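PDB 5MQO: Non-reducing end beta-L-arabinofuranosidase, which probably hydrolyses glycosidic bonds in complex plant pectin, as a family GH127 glycoside hydrolase of a human gut bacterium. Local coordinates for residues T377-T382 / F428-L433; Y404-E409 / I535-G540; C607-D612 / R675-Y680. One frame throughout, in Å; residues are numbered along the deposited sequence.

Interaction 1. Residues T377-T382 / F428-L433; sequences TAHNET and FYTNPL
Where helix 382-399 of the catalytic domain begins, the side-chain amide of Asn431 bridges Asn380 and Thr382 and so ties two loops together. Asn431 ND2 donates to Asn380 O at 2.9 Å and to Thr382 OG1 at 2.9 Å, both acceptors lying close to the plane of the amide. Ser418 takes up Asn431 OD1, so the amide is fixed at both ends and its rotation is settled. Thr382 OG1 in turn donates a hydrogen bond to Phe428 O, 3.1 Å away, from above that carbonyl plane. Glu381 is the N-cap residue of the helix, and the first helical N-H, Thr382 N, reaches Tyr429 O at 3.1 Å; in this catalytic domain of the 6-hairpin clan, a helix start is thereby met by a loop from much further along the chain. Asn431 N to His379 O (3.2 Å) adds a further backbone tie. Thr430 CG2 makes a CH-pi contact over one face of the His379 ring, 4.3 Å from its centroid. Tyr429, with CG anti to the backbone N (chi1 -168°), carries its OH to within 2.9 Å of Glu381 OE2; the hydrogen bond of that hydroxyl is with Gln365.

Interaction 2. Residues Y404-E409 / I535-G540; sequences YAELVE and IPEWCG
Glu406 reaches from helix 402-416 of the catalytic domain to the beta turn at Pro536-Cys539 in the middle domain, and nearly everything tight in this small interface gathers round its carboxylate. Glu537 N donates to Glu406 OE1 at 3.0 Å with an N-H...O angle of 165°, a straight bond that nevertheless meets the oxygen from well above the carboxylate plane. The same OE1 lies 3.3 Å from Pro536 CA, and it also takes a salt bridge from Arg534. A bend at chi2 (58°) turns the carboxylate of Glu406 across the turn, so that its other oxygen, OE2, comes 3.4 Å from Trp538 CD1 at the edge of the indole, the two planes being almost perpendicular. The turn is type I, closed by Cys539 N to Pro536 O (2.9 Å), and it folds Pro536 CB over one face of Trp538.

Away from this knot the contact thins. Glu409 OE1 lies near the indole plane but no closer than 4.0 Å to Trp538 NE1; its salt bridge is with Arg534, one residue before the turn segment. Glu537, the exposed member, lays its CB 3.7 Å from Glu406 CD, while its extended chain crosses that of Glu406 at about a right angle, leaving OE1 of Glu537 5.0 Å from Glu406 OE2.

Two helix carboxylates one turn apart thus share a single arginine of the middle domain, and one of them also accepts a backbone N-H. Such an arrangement is likely to favour the ionised form of Glu406 and to offset the nearness of Glu537, joining the two domains by charge and hydrogen bonding more than by apolar packing.

Interaction 3. Residues C607-D612 / R675-Y680; sequences CLESMD and RLIPYY
Cys607 and Ile677 face each other as an antiparallel hydrogen-bonded pair, joined by Cys607 N to Ile677 O at 2.9 Å and by Ile677 N to Cys607 O at 3.0 Å, although the strand pieces 607-609 and 675-678 run at 116° to each other and soon diverge. Beyond the pair segment 607-612 turns back, with Asp612 N bonded to Glu609 O, and contact resumes where Arg675 N donates to Asp612 O (3.1 Å), lying in the carbonyl plane. The side chain of Asp612 then spans Arg675 and Ile677. Its OD1 makes a salt bridge to Arg675 NE at 3.3 Å, its hydrogen bond weak, with the carboxylate and guanidinium planes 65° apart; the same oxygen is also paired with Arg685, which binds Glu609 OE1 as well. Its OD2 rests 3.6 Å from Ile677 CG2. With both oxygens gone, as in an alanine here, Arg675 and Arg685 would probably lose a shared counter-charge, and the Arg675 guanidinium would be freer to turn.

Apolar contacts fill in around the strand pair. Leu608 CB meets Leu676 CD2 at 3.6 Å. Cys607 SG, set between its backbone N and carbonyl carbon (chi1 68°), leans toward 675-680, to 3.7 Å from Tyr679 CA. In the C-terminal domain's sheet, strand 604-609 is flanked by 670-678, 596-601 and 690-697, while 640-651 pairs with 670-678 and packs Ile642 against Ile677; just past the strand, Tyr680 meets Phe50 at the start of helix 50-69.

All three contacts are largely buried, yet their chemistry follows their place. Interaction 1 joins two loops of the catalytic domain mainly through backbone groups, an asparagine amide and a threonine hydroxyl. Interaction 2 crosses between the catalytic and middle domains, covers the smallest area, and relies on carboxylates; it alone has an exposed residue in touch. Interaction 3 is sheet pairing inside the C-terminal domain, with ion pairs at the turn. Interactions 1 and 3 meet directly: Tyr679 OH probably hydrogen-bonds to Pro432 O at 2.7 Å, linking catalytic and C-terminal domains. Interaction 2 touches neither, its nearest atoms lying about 11 Å from interaction 1 and about 9 Å from interaction 3.

Interaction 1. Residues T377-T382 / F428-L433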
loop_
_atom_site.group_PDB
_atom_site.type_symbol
_atom_site.label_atom_id
_atom_site.label_comp_id
_atom_site.label_asym_id
_atom_site.label_seq_id
_atom_site.Cartn_x
_atom_site.Cartn_y
_atom_site.Cartn_z
ATOM N N THR A 377 1.594 11.530 17.469
ATOM C CA THR A 377 0.535 12.172 16.737
ATOM C C THR A 377 0.597 11.961 15.226
ATOM O O THR A 377 -0.081 12.680 14.491
ATOM C CB THR A 377 0.480 13.676 17.060
ATOM O OG1 THR A 377 1.733 14.269 16.742
ATOM C CG2 THR A 377 0.182 13.894 18.555
ATOM N N ALA A 378 1.359 10.984 14.746
ATOM C CA ALA A 378 1.294 10.606 13.316
ATOM C C ALA A 378 -0.112 10.153 12.998
ATOM O O ALA A 378 -0.665 9.317 13.712
ATOM C CB ALA A 378 2.261 9.490 12.996
ATOM N N HIS A 379 -0.706 10.744 11.969
ATOM C CA HIS A 379 -2.084 10.418 11.573
ATOM C C HIS A 379 -2.048 9.110 10.795
ATOM O O HIS A 379 -2.546 8.112 11.286
ATOM C CB HIS A 379 -2.712 11.559 10.767
ATOM C CG HIS A 379 -4.164 11.374 10.485
ATOM N ND1 HIS A 379 -5.146 11.790 11.352
ATOM C CD2 HIS A 379 -4.804 10.835 9.424
ATOM C CE1 HIS A 379 -6.334 11.503 10.841
ATOM N NE2 HIS A 379 -6.152 10.924 9.669
ATOM N N ASN A 380 -1.414 9.106 9.623
ATOM C CA ASN A 380 -1.208 7.883 8.831
ATOM C C ASN A 380 -2.460 7.023 8.647
ATOM O O ASN A 380 -2.491 5.810 8.871
ATOM C CB ASN A 380 -0.102 7.086 9.460
ATOM C CG ASN A 380 1.208 7.820 9.434
ATOM O OD1 ASN A 380 1.423 8.722 8.607
ATOM N ND2 ASN A 380 2.114 7.428 10.330
ATOM N N GLU A 381 -3.510 7.710 8.244
ATOM C CA GLU A 381 -4.744 7.108 7.794
ATOM C C GLU A 381 -4.444 5.957 6.811
ATOM O O GLU A 381 -3.698 6.140 5.849
ATOM C CB GLU A 381 -5.562 8.222 7.149
ATOM C CG GLU A 381 -6.723 7.776 6.321
ATOM C CD GLU A 381 -7.724 8.876 6.132
ATOM O OE1 GLU A 381 -7.313 10.085 6.062
ATOM O OE2 GLU A 381 -8.914 8.488 6.052
ATOM N N THR A 382 -5.009 4.775 7.058
ATOM C CA THR A 382 -4.627 3.575 6.302
ATOM C C THR A 382 -4.733 3.745 4.778
ATOM O O THR A 382 -3.900 3.227 4.040
ATOM C CB THR A 382 -5.423 2.336 6.752
ATOM O OG1 THR A 382 -5.334 2.207 8.180
ATOM C CG2 THR A 382 -4.894 1.067 6.087
ATOM N N PHE A 428 -7.799 -0.446 12.100
ATOM C CA PHE A 428 -7.349 0.886 12.473
ATOM C C PHE A 428 -7.761 1.892 11.418
ATOM O O PHE A 428 -7.587 1.627 10.226
ATOM C CB PHE A 428 -5.794 0.977 12.535
ATOM C CG PHE A 428 -5.182 0.582 13.844
ATOM C CD1 PHE A 428 -5.723 1.006 15.061
ATOM C CD2 PHE A 428 -4.024 -0.168 13.854
ATOM C CE1 PHE A 428 -5.136 0.650 16.252
ATOM C CE2 PHE A 428 -3.445 -0.540 15.041
ATOM C CZ PHE A 428 -3.995 -0.130 16.242
ATOM N N TYR A 429 -8.191 3.063 11.877
ATOM C CA TYR A 429 -8.182 4.274 11.054
ATOM C C TYR A 429 -6.765 4.922 11.048
ATOM O O TYR A 429 -6.116 4.955 9.996
ATOM C CB TYR A 429 -9.227 5.254 11.565
ATOM C CG TYR A 429 -9.531 6.434 10.652
ATOM C CD1 TYR A 429 -10.259 6.268 9.453
ATOM C CD2 TYR A 429 -9.147 7.724 11.005
ATOM C CE1 TYR A 429 -10.567 7.361 8.639
ATOM C CE2 TYR A 429 -9.447 8.814 10.199
ATOM C CZ TYR A 429 -10.159 8.635 9.026
ATOM O OH TYR A 429 -10.438 9.719 8.244
ATOM N N THR A 430 -6.285 5.418 12.207
ATOM C CA THR A 430 -4.902 5.907 12.348
ATOM C C THR A 430 -3.865 4.763 12.546
ATOM O O THR A 430 -4.173 3.719 13.129
ATOM C CB THR A 430 -4.754 6.876 13.542
ATOM O OG1 THR A 430 -5.319 6.286 14.719
ATOM C CG2 THR A 430 -5.427 8.167 13.263
ATOM N N ASN A 431 -2.637 5.015 12.092
ATOM C CA ASN A 431 -1.495 4.136 12.278
ATOM C C ASN A 431 -0.328 4.885 12.946
ATOM O O ASN A 431 0.682 5.183 12.294
ATOM C CB ASN A 431 -1.046 3.586 10.941
ATOM C CG ASN A 431 -2.001 2.581 10.408
ATOM O OD1 ASN A 431 -1.952 1.404 10.768
ATOM N ND2 ASN A 431 -2.889 3.027 9.565
ATOM N N PRO A 432 -0.441 5.145 14.257
ATOM C CA PRO A 432 0.619 5.860 14.944
ATOM C C PRO A 432 1.913 5.054 15.039
ATOM O O PRO A 432 1.887 3.836 14.912
ATOM C CB PRO A 432 0.020 6.097 16.348
ATOM C CG PRO A 432 -0.883 4.953 16.571
ATOM C CD PRO A 432 -1.376 4.518 15.211
ATOM N N LEU A 433 3.023 5.750 15.284
ATOM C CA LEU A 433 4.301 5.100 15.569
ATOM C C LEU A 433 4.690 5.103 17.035
ATOM O O LEU A 433 5.830 4.797 17.358
ATOM C CB LEU A 433 5.390 5.772 14.752
ATOM C CG LEU A 433 5.501 5.280 13.300
ATOM C CD1 LEU A 433 4.435 5.943 12.399
ATOM C CD2 LEU A 433 6.948 5.503 12.811
#

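Interaction 2. Residues Y404-E409 / I535-G540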
loop_
_atom_site.group_PDB
_atom_site.type_symbol
_atom_site.label_atom_id
_atom_site.label_comp_id
_atom_site.label_asym_id
_atom_site.label_seq_id
_atom_site.Cartn_x
_atom_site.Cartn_y
_atom_site.Cartn_z
ATOM N N TYR A 404 10.584 2.051 -7.211
ATOM C CA TYR A 404 9.160 2.188 -6.958
ATOM C C TYR A 404 8.572 0.894 -6.403
ATOM O O TYR A 404 7.687 0.936 -5.557
ATOM C CB TYR A 404 8.419 2.629 -8.226
ATOM C CG TYR A 404 8.846 3.993 -8.736
ATOM C CD1 TYR A 404 8.620 5.153 -7.968
ATOM C CD2 TYR A 404 9.488 4.131 -9.963
ATOM C CE1 TYR A 404 9.008 6.396 -8.427
ATOM C CE2 TYR A 404 9.887 5.364 -10.414
ATOM C CZ TYR A 404 9.640 6.489 -9.648
ATOM O OH TYR A 404 10.031 7.715 -10.103
ATOM N N ALA A 405 9.073 -0.252 -6.858
ATOM C CA ALA A 405 8.681 -1.535 -6.263
ATOM C C ALA A 405 9.001 -1.680 -4.754
ATOM O O ALA A 405 8.216 -2.305 -4.017
ATOM C CB ALA A 405 9.270 -2.703 -7.047
ATOM N N GLU A 406 10.125 -1.120 -4.312
ATOM C CA GLU A 406 10.497 -1.101 -2.893
ATOM C C GLU A 406 9.408 -0.460 -2.026
ATOM O O GLU A 406 9.004 -1.012 -0.986
ATOM C CB GLU A 406 11.811 -0.329 -2.717
ATOM C CG GLU A 406 12.456 -0.385 -1.338
ATOM C CD GLU A 406 12.785 -1.782 -0.861
ATOM O OE1 GLU A 406 13.250 -2.615 -1.668
ATOM O OE2 GLU A 406 12.579 -2.057 0.336
ATOM N N LEU A 407 8.903 0.677 -2.489
ATOM C CA LEU A 407 7.844 1.409 -1.793
ATOM C C LEU A 407 6.516 0.701 -1.756
ATOM O O LEU A 407 5.805 0.779 -0.743
ATOM C CB LEU A 407 7.714 2.824 -2.374
ATOM C CG LEU A 407 8.867 3.601 -1.700
ATOM C CD1 LEU A 407 9.576 4.509 -2.645
ATOM C CD2 LEU A 407 8.371 4.363 -0.481
ATOM N N VAL A 408 6.178 0.014 -2.847
ATOM C CA VAL A 408 4.999 -0.843 -2.851
ATOM C C VAL A 408 5.123 -1.858 -1.715
ATOM O O VAL A 408 4.170 -2.045 -0.973
ATOM C CB VAL A 408 4.792 -1.543 -4.227
ATOM C CG1 VAL A 408 3.728 -2.628 -4.153
ATOM C CG2 VAL A 408 4.379 -0.530 -5.284
ATOM N N GLU A 409 6.294 -2.490 -1.561
ATOM C CA GLU A 409 6.475 -3.538 -0.525
ATOM C C GLU A 409 6.437 -2.950 0.891
ATOM O O GLU A 409 5.690 -3.448 1.760
ATOM C CB GLU A 409 7.782 -4.331 -0.700
ATOM C CG GLU A 409 7.846 -5.662 0.067
ATOM C CD GLU A 409 9.131 -6.451 -0.195
ATOM O OE1 GLU A 409 10.219 -5.891 0.091
ATOM O OE2 GLU A 409 9.073 -7.587 -0.744
ATOM N N ILE A 535 16.310 -6.824 -6.393
ATOM C CA ILE A 535 17.146 -6.754 -5.196
ATOM C C ILE A 535 16.658 -5.604 -4.303
ATOM O O ILE A 535 16.828 -4.444 -4.682
ATOM C CB ILE A 535 18.615 -6.493 -5.548
ATOM C CG1 ILE A 535 19.098 -7.474 -6.633
ATOM C CG2 ILE A 535 19.454 -6.544 -4.274
ATOM C CD1 ILE A 535 18.698 -8.921 -6.400
ATOM N N PRO A 536 16.046 -5.921 -3.127
ATOM C CA PRO A 536 15.612 -4.879 -2.174
ATOM C C PRO A 536 16.667 -3.848 -1.776
ATOM O O PRO A 536 17.847 -4.172 -1.690
ATOM C CB PRO A 536 15.158 -5.679 -0.947
ATOM C CG PRO A 536 14.638 -6.942 -1.528
ATOM C CD PRO A 536 15.483 -7.234 -2.750
ATOM N N GLU A 537 16.199 -2.618 -1.560
ATOM C CA GLU A 537 17.021 -1.483 -1.153
ATOM C C GLU A 537 17.704 -1.824 0.148
ATOM O O GLU A 537 18.876 -1.536 0.322
ATOM C CB GLU A 537 16.168 -0.215 -0.991
ATOM C CG GLU A 537 17.000 1.065 -0.896
ATOM C CD GLU A 537 16.205 2.334 -0.615
ATOM O OE1 GLU A 537 14.997 2.260 -0.316
ATOM O OE2 GLU A 537 16.796 3.428 -0.687
ATOM N N TRP A 538 16.982 -2.485 1.041
ATOM C CA TRP A 538 17.582 -2.986 2.285
ATOM C C TRP A 538 18.681 -4.060 2.166
ATOM O O TRP A 538 19.368 -4.308 3.151
ATOM C CB TRP A 538 16.498 -3.467 3.265
ATOM C CG TRP A 538 15.564 -4.486 2.758
ATOM C CD1 TRP A 538 14.316 -4.263 2.294
ATOM C CD2 TRP A 538 15.769 -5.907 2.697
ATOM N NE1 TRP A 538 13.717 -5.446 1.937
ATOM C CE2 TRP A 538 14.590 -6.474 2.161
ATOM C CE3 TRP A 538 16.833 -6.758 3.036
ATOM C CZ2 TRP A 538 14.441 -7.862 1.948
ATOM C CZ3 TRP A 538 16.689 -8.142 2.813
ATOM C CH2 TRP A 538 15.499 -8.675 2.276
ATOM N N CYS A 539 18.847 -4.696 1.002
ATOM C CA CYS A 539 19.719 -5.884 0.860
ATOM C C CYS A 539 21.154 -5.595 0.382
ATOM O O CYS A 539 21.375 -5.218 -0.800
ATOM C CB CYS A 539 19.092 -6.902 -0.098
ATOM S SG CYS A 539 20.074 -8.412 -0.297
ATOM N N GLY A 540 22.113 -5.847 1.286
ATOM C CA GLY A 540 23.535 -5.591 1.037
ATOM C C GLY A 540 24.327 -6.671 0.299
ATOM O O GLY A 540 25.340 -6.360 -0.353
#

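Interaction 3. Residues C607-D612 / R675-Y680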
loop_
_atom_site.group_PDB
_atom_site.type_symbol
_atom_site.label_atom_id
_atom_site.label_comp_id
_atom_site.label_asym_id
_atom_site.label_seq_id
_atom_site.Cartn_x
_atom_site.Cartn_y
_atom_site.Cartn_z
ATOM N N CYS A 607 8.925 -3.037 15.980
ATOM C CA CYS A 607 8.565 -2.169 17.100
ATOM C C CYS A 607 8.687 -2.905 18.399
ATOM O O CYS A 607 8.910 -4.112 18.402
ATOM C CB CYS A 607 7.116 -1.717 16.952
ATOM S SG CYS A 607 5.902 -3.033 17.140
ATOM N N LEU A 608 8.518 -2.159 19.490
ATOM C CA LEU A 608 8.495 -2.680 20.870
ATOM C C LEU A 608 7.159 -2.355 21.543
ATOM O O LEU A 608 6.758 -1.187 21.530
ATOM C CB LEU A 608 9.635 -2.049 21.676
ATOM C CG LEU A 608 9.731 -2.341 23.187
ATOM C CD1 LEU A 608 9.838 -3.828 23.478
ATOM C CD2 LEU A 608 10.925 -1.625 23.811
ATOM N N GLU A 609 6.479 -3.378 22.102
ATOM C CA GLU A 609 5.273 -3.201 22.964
ATOM C C GLU A 609 5.603 -3.451 24.429
ATOM O O GLU A 609 6.521 -4.185 24.719
ATOM C CB GLU A 609 4.141 -4.142 22.584
ATOM C CG GLU A 609 3.719 -4.042 21.154
ATOM C CD GLU A 609 2.313 -4.525 20.914
ATOM O OE1 GLU A 609 2.149 -5.595 20.310
ATOM O OE2 GLU A 609 1.364 -3.817 21.296
ATOM N N SER A 610 4.820 -2.874 25.337
ATOM C CA SER A 610 5.148 -2.883 26.775
ATOM C C SER A 610 5.103 -4.268 27.365
ATOM O O SER A 610 5.900 -4.561 28.235
ATOM C CB SER A 610 4.242 -1.952 27.591
ATOM O OG SER A 610 2.884 -2.002 27.145
ATOM N N MET A 611 4.210 -5.126 26.872
ATOM C CA MET A 611 4.149 -6.527 27.322
ATOM C C MET A 611 5.343 -7.431 26.919
ATOM O O MET A 611 5.408 -8.545 27.403
ATOM C CB MET A 611 2.796 -7.180 26.939
ATOM C CG MET A 611 2.502 -7.433 25.457
ATOM S SD MET A 611 1.879 -5.999 24.528
ATOM C CE MET A 611 0.269 -5.647 25.253
ATOM N N ASP A 612 6.253 -6.983 26.041
ATOM C CA ASP A 612 7.478 -7.732 25.683
ATOM C C ASP A 612 8.720 -7.198 26.410
ATOM O O ASP A 612 9.829 -7.446 25.972
ATOM C CB ASP A 612 7.798 -7.647 24.172
ATOM C CG ASP A 612 6.763 -8.317 23.272
ATOM O OD1 ASP A 612 6.292 -9.423 23.613
ATOM O OD2 ASP A 612 6.467 -7.725 22.183
ATOM N N ARG A 675 11.885 -7.977 23.709
ATOM C CA ARG A 675 11.560 -8.671 22.491
ATOM C C ARG A 675 10.855 -7.687 21.545
ATOM O O ARG A 675 9.891 -7.013 21.939
ATOM C CB ARG A 675 10.703 -9.867 22.851
ATOM C CG ARG A 675 9.958 -10.454 21.694
ATOM C CD ARG A 675 9.453 -11.840 21.991
ATOM N NE ARG A 675 8.420 -11.890 23.021
ATOM C CZ ARG A 675 7.555 -12.897 23.156
ATOM N NH1 ARG A 675 7.561 -13.938 22.312
ATOM N NH2 ARG A 675 6.660 -12.858 24.135
ATOM N N LEU A 676 11.359 -7.583 20.314
ATOM C CA LEU A 676 10.716 -6.775 19.261
ATOM C C LEU A 676 9.812 -7.641 18.401
ATOM O O LEU A 676 10.148 -8.789 18.124
ATOM C CB LEU A 676 11.769 -6.102 18.395
ATOM C CG LEU A 676 12.777 -5.236 19.168
ATOM C CD1 LEU A 676 13.716 -4.477 18.230
ATOM C CD2 LEU A 676 12.067 -4.244 20.070
ATOM N N ILE A 677 8.653 -7.110 18.010
ATOM C CA ILE A 677 7.765 -7.793 17.046
ATOM C C ILE A 677 7.518 -6.881 15.852
ATOM O O ILE A 677 7.788 -5.673 15.927
ATOM C CB ILE A 677 6.399 -8.231 17.653
ATOM C CG1 ILE A 677 5.535 -7.027 18.043
ATOM C CG2 ILE A 677 6.598 -9.153 18.849
ATOM C CD1 ILE A 677 4.066 -7.367 18.165
ATOM N N PRO A 678 7.005 -7.439 14.751
ATOM C CA PRO A 678 6.763 -6.596 13.589
ATOM C C PRO A 678 5.690 -5.567 13.872
ATOM O O PRO A 678 4.720 -5.866 14.574
ATOM C CB PRO A 678 6.271 -7.590 12.532
ATOM C CG PRO A 678 6.843 -8.891 12.965
ATOM C CD PRO A 678 6.687 -8.835 14.449
ATOM N N TYR A 679 5.886 -4.366 13.351
ATOM C CA TYR A 679 4.932 -3.293 13.548
ATOM C C TYR A 679 3.558 -3.729 13.147
ATOM O O TYR A 679 2.624 -3.535 13.927
ATOM C CB TYR A 679 5.334 -2.068 12.754
ATOM C CG TYR A 679 4.375 -0.918 12.781
ATOM C CD1 TYR A 679 4.233 -0.114 13.924
ATOM C CD2 TYR A 679 3.650 -0.593 11.651
ATOM C CE1 TYR A 679 3.351 0.974 13.929
ATOM C CE2 TYR A 679 2.786 0.496 11.634
ATOM C CZ TYR A 679 2.630 1.277 12.767
ATOM O OH TYR A 679 1.760 2.331 12.706
ATOM N N TYR A 680 3.424 -4.368 11.978
ATOM C CA TYR A 680 2.099 -4.699 11.475
ATOM C C TYR A 680 1.303 -5.495 12.507
ATOM O O TYR A 680 0.108 -5.291 12.642
ATOM C CB TYR A 680 2.164 -5.454 10.144
ATOM C CG TYR A 680 2.427 -6.937 10.258
ATOM C CD1 TYR A 680 1.394 -7.833 10.423
ATOM C CD2 TYR A 680 3.722 -7.435 10.181
ATOM C CE1 TYR A 680 1.650 -9.187 10.527
ATOM C CE2 TYR A 680 3.985 -8.793 10.295
ATOM C CZ TYR A 680 2.947 -9.651 10.471
ATOM O OH TYR A 680 3.209 -10.969 10.567
#